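Local coordinates for protein AHL synthase (PDB 3P2H) that probably makes N-acyl-homoserine lactone quorum-sensing signals from S-adenosyl-L-methionine and a fatty acyl group carried on acyl carrier protein, at residues A[75-80]-A[97-102]. The protein carries 3 engineered substitutions. Sequence-based numbering, arbitrary orientation.
With NOO (N-(3-oxocyclohex-1-en-1-yl)octanamide), chain C; MTA (5'-deoxy-5'-methylthioadenosine), chain B.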
loop_
_atom_site.group_PDB
_atom_site.type_symbol
_atom_site.label_atom_id
_atom_site.label_comp_id
_atom_site.label_asym_id
_atom_site.label_seq_id
_atom_site.Cartn_x
_atom_site.Cartn_y
_atom_site.Cartn_z
ATOM N N ARG A 75 -11.943 10.200 0.938
ATOM C CA ARG A 75 -12.750 9.361 1.818
ATOM C C ARG A 75 -11.879 8.996 3.011
ATOM O O ARG A 75 -10.666 9.187 2.975
ATOM C CB ARG A 75 -13.230 8.102 1.090
ATOM C CG ARG A 75 -14.267 8.389 0.012
ATOM C CD ARG A 75 -14.924 7.115 -0.507
ATOM N NE ARG A 75 -15.779 7.406 -1.653
ATOM C CZ ARG A 75 -16.507 6.506 -2.307
ATOM N NH1 ARG A 75 -16.495 5.231 -1.935
ATOM N NH2 ARG A 75 -17.249 6.886 -3.340
ATOM N N PRO A 76 -12.485 8.472 4.085
ATOM C CA PRO A 76 -11.718 8.102 5.278
ATOM C C PRO A 76 -10.517 7.205 4.994
ATOM O O PRO A 76 -10.623 6.256 4.220
ATOM C CB PRO A 76 -12.758 7.405 6.149
ATOM C CG PRO A 76 -14.030 8.123 5.783
ATOM C CD PRO A 76 -13.922 8.203 4.281
ATOM N N TYR A 77 -9.377 7.523 5.605
ATOM C CA TYR A 77 -8.174 6.704 5.450
ATOM C C TYR A 77 -7.307 6.619 6.720
ATOM O O TYR A 77 -7.427 7.438 7.629
ATOM C CB TYR A 77 -7.351 7.136 4.227
ATOM C CG TYR A 77 -6.769 8.534 4.214
ATOM C CD1 TYR A 77 -7.555 9.652 3.913
ATOM C CD2 TYR A 77 -5.402 8.727 4.397
ATOM C CE1 TYR A 77 -6.978 10.928 3.780
ATOM C CE2 TYR A 77 -4.821 9.986 4.270
ATOM C CZ TYR A 77 -5.608 11.080 3.957
ATOM O OH TYR A 77 -5.003 12.307 3.783
ATOM N N LEU A 78 -6.451 5.603 6.769
ATOM C CA LEU A 78 -5.603 5.310 7.926
ATOM C C LEU A 78 -4.723 6.425 8.498
ATOM O O LEU A 78 -4.820 6.751 9.679
ATOM C CB LEU A 78 -4.748 4.073 7.609
ATOM C CG LEU A 78 -3.956 3.408 8.739
ATOM C CD1 LEU A 78 -4.863 3.162 9.932
ATOM C CD2 LEU A 78 -3.362 2.096 8.240
ATOM N N LEU A 79 -3.854 6.998 7.679
ATOM C CA LEU A 79 -2.970 8.064 8.139
ATOM C C LEU A 79 -3.789 9.241 8.674
ATOM O O LEU A 79 -3.476 9.827 9.706
ATOM C CB LEU A 79 -2.076 8.518 6.976
ATOM C CG LEU A 79 -1.075 9.657 7.190
ATOM C CD1 LEU A 79 -0.154 9.351 8.371
ATOM C CD2 LEU A 79 -0.266 9.857 5.912
ATOM N N GLN A 80 -4.856 9.566 7.960
ATOM C CA GLN A 80 -5.733 10.671 8.316
ATOM C C GLN A 80 -6.395 10.535 9.677
ATOM O O GLN A 80 -6.281 11.424 10.519
ATOM C CB GLN A 80 -6.812 10.812 7.248
ATOM C CG GLN A 80 -7.915 11.801 7.579
ATOM C CD GLN A 80 -9.074 11.687 6.612
ATOM O OE1 GLN A 80 -9.719 10.644 6.525
ATOM N NE2 GLN A 80 -9.338 12.757 5.871
ATOM N N VAL A 97 -4.640 12.730 -4.675
ATOM C CA VAL A 97 -3.862 11.961 -3.709
ATOM C C VAL A 97 -4.611 10.719 -3.221
ATOM O O VAL A 97 -5.771 10.801 -2.812
ATOM C CB VAL A 97 -3.486 12.808 -2.472
ATOM C CG1 VAL A 97 -2.659 11.973 -1.506
ATOM C CG2 VAL A 97 -2.710 14.038 -2.889
ATOM N N TRP A 98 -3.934 9.577 -3.274
ATOM C CA TRP A 98 -4.491 8.305 -2.820
ATOM C C TRP A 98 -3.546 7.752 -1.759
ATOM O O TRP A 98 -2.347 8.014 -1.806
ATOM C CB TRP A 98 -4.593 7.302 -3.979
ATOM C CG TRP A 98 -5.845 7.428 -4.800
ATOM C CD1 TRP A 98 -6.266 8.524 -5.496
ATOM C CD2 TRP A 98 -6.847 6.421 -4.996
ATOM N NE1 TRP A 98 -7.470 8.263 -6.111
ATOM C CE2 TRP A 98 -7.849 6.980 -5.818
ATOM C CE3 TRP A 98 -6.997 5.101 -4.552
ATOM C CZ2 TRP A 98 -8.986 6.267 -6.205
ATOM C CZ3 TRP A 98 -8.131 4.388 -4.937
ATOM C CH2 TRP A 98 -9.109 4.976 -5.754
ATOM N N GLU A 99 -4.083 6.999 -0.806
ATOM C CA GLU A 99 -3.256 6.421 0.244
ATOM C C GLU A 99 -2.912 4.966 -0.027
ATOM O O GLU A 99 -3.786 4.154 -0.343
ATOM C CB GLU A 99 -3.944 6.492 1.610
ATOM C CG GLU A 99 -3.105 5.823 2.697
ATOM C CD GLU A 99 -3.878 5.528 3.963
ATOM O OE1 GLU A 99 -4.904 4.831 3.874
ATOM O OE2 GLU A 99 -3.455 5.983 5.045
ATOM N N LEU A 100 -1.632 4.644 0.115
ATOM C CA LEU A 100 -1.154 3.283 -0.076
ATOM C C LEU A 100 -0.919 2.703 1.313
ATOM O O LEU A 100 -0.185 3.284 2.105
ATOM C CB LEU A 100 0.157 3.288 -0.868
ATOM C CG LEU A 100 0.814 1.926 -1.116
ATOM C CD1 LEU A 100 -0.133 1.032 -1.901
ATOM C CD2 LEU A 100 2.126 2.114 -1.873
ATOM N N SER A 101 -1.563 1.579 1.616
ATOM C CA SER A 101 -1.393 0.935 2.916
ATOM C C SER A 101 -1.324 -0.585 2.766
ATOM O O SER A 101 -1.455 -1.106 1.663
ATOM C CB SER A 101 -2.541 1.310 3.861
ATOM O OG SER A 101 -3.793 0.957 3.309
ATOM N N ARG A 102 -1.122 -1.284 3.880
ATOM C CA ARG A 102 -1.022 -2.738 3.878
ATOM C C ARG A 102 -0.230 -3.199 2.657
ATOM O O ARG A 102 -0.700 -4.006 1.855
ATOM C CB ARG A 102 -2.421 -3.369 3.879
ATOM C CG ARG A 102 -3.223 -3.142 5.163
ATOM C CD ARG A 102 -2.526 -3.737 6.389
ATOM N NE ARG A 102 -3.417 -3.842 7.545
ATOM C CZ ARG A 102 -3.848 -2.814 8.275
ATOM N NH1 ARG A 102 -4.662 -3.026 9.301
ATOM N NH2 ARG A 102 -3.461 -1.574 7.989
HETATM C C1 NOO C . 6.981 -4.010 5.154
HETATM O O1 NOO C . 8.206 -3.964 5.201
HETATM C C2 NOO C . 6.130 -2.794 4.810
HETATM C C3 NOO C . 4.837 -2.619 5.321
HETATM C C4 NOO C . 4.206 -3.808 6.075
HETATM C C5 NOO C . 4.697 -5.231 5.596
HETATM C C6 NOO C . 6.249 -5.348 5.489
HETATM N N7 NOO C . 4.041 -1.402 5.209
HETATM C C8 NOO C . 2.688 -1.113 4.892
HETATM O O8 NOO C . 1.718 -1.635 5.432
HETATM C C9 NOO C . 2.365 -0.069 3.799
HETATM C C10 NOO C . 3.480 0.865 3.260
HETATM C C11 NOO C . 2.851 2.202 2.781
HETATM C C12 NOO C . 3.510 2.743 1.500
HETATM C C13 NOO C . 2.945 4.132 1.130
HETATM C C14 NOO C . 4.002 5.005 0.428
HETATM C C15 NOO C . 3.386 6.285 -0.147
HETATM C CS MTA B . 1.127 1.226 9.705
HETATM S "S5'" MTA B . 2.276 1.445 11.096
HETATM C "C5'" MTA B . 1.987 -0.088 12.030
HETATM C "C4'" MTA B . 1.009 0.115 13.189
HETATM O "O4'" MTA B . -0.267 0.528 12.624
HETATM C "C2'" MTA B . -0.698 -1.535 13.639
HETATM O "O2'" MTA B . -1.344 -2.322 14.645
HETATM C "C3'" MTA B . 0.815 -1.223 13.916
HETATM O "O3'" MTA B . 1.012 -1.027 15.322
HETATM C "C1'" MTA B . -1.286 -0.128 13.424
HETATM N N9 MTA B . -2.544 -0.154 12.651
HETATM C C8 MTA B . -2.730 -0.632 11.375
HETATM N N7 MTA B . -3.966 -0.497 11.000
HETATM C C5 MTA B . -4.667 0.082 12.009
HETATM C C6 MTA B . -6.032 0.481 12.198
HETATM N N6 MTA B . -6.958 0.284 11.190
HETATM N N1 MTA B . -6.398 1.058 13.390
HETATM C C2 MTA B . -5.501 1.263 14.399
HETATM N N3 MTA B . -4.200 0.886 14.229
HETATM C C4 MTA B . -3.749 0.310 13.090
#
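The first turn of the short helix 78-81 sits over one face of strand 97-105, Tyr77 nearest Glu99 with their CA atoms 7.2 Å apart and Leu78 in register with Ser101. This strand belongs to the central mixed sheet of the GNAT-like fold of autoinducer synthases, a family of the acetyltransferase clan, and Glu99 rises from it to receive the helix N-terminus. Its carboxylate takes the amide of Leu79 on OE2 in a nearly straight bond (N to OE2 2.9 Å, 170°), met almost along the C-O axis, while Leu78 N reaches OE1 in a weak, bent one. With CG anti to the backbone N (chi1 177°) and the chain extended beyond it, Glu99 reaches from the strand to the helix start.

Tyr77, at the N-cap position, presents its ring edge to this group: CD2 lies 3.4 Å from Glu99 OE2, with ring and carboxylate planes 85° apart. Gln80 CB covers one ring face, Gln80 OE1 accepts the Tyr77 amide, and the phenol OH bonds to Pro92 O.

Leu100, on the opposite side of the strand from Glu99, lays CB against C13 in the octanoyl chain of the inhibitor (3.5 Å). Methylthioadenosine lies on the helix side: Leu78 CD1 rests against its adenine, and Leu78 CD2 meets the Arg102 guanidinium edge-on. Salt bridges to Glu43 and Asp45 hold Arg102, whose NH1 (3.1 Å) and NH2 (3.2 Å) both point weak bonds at adenine N7.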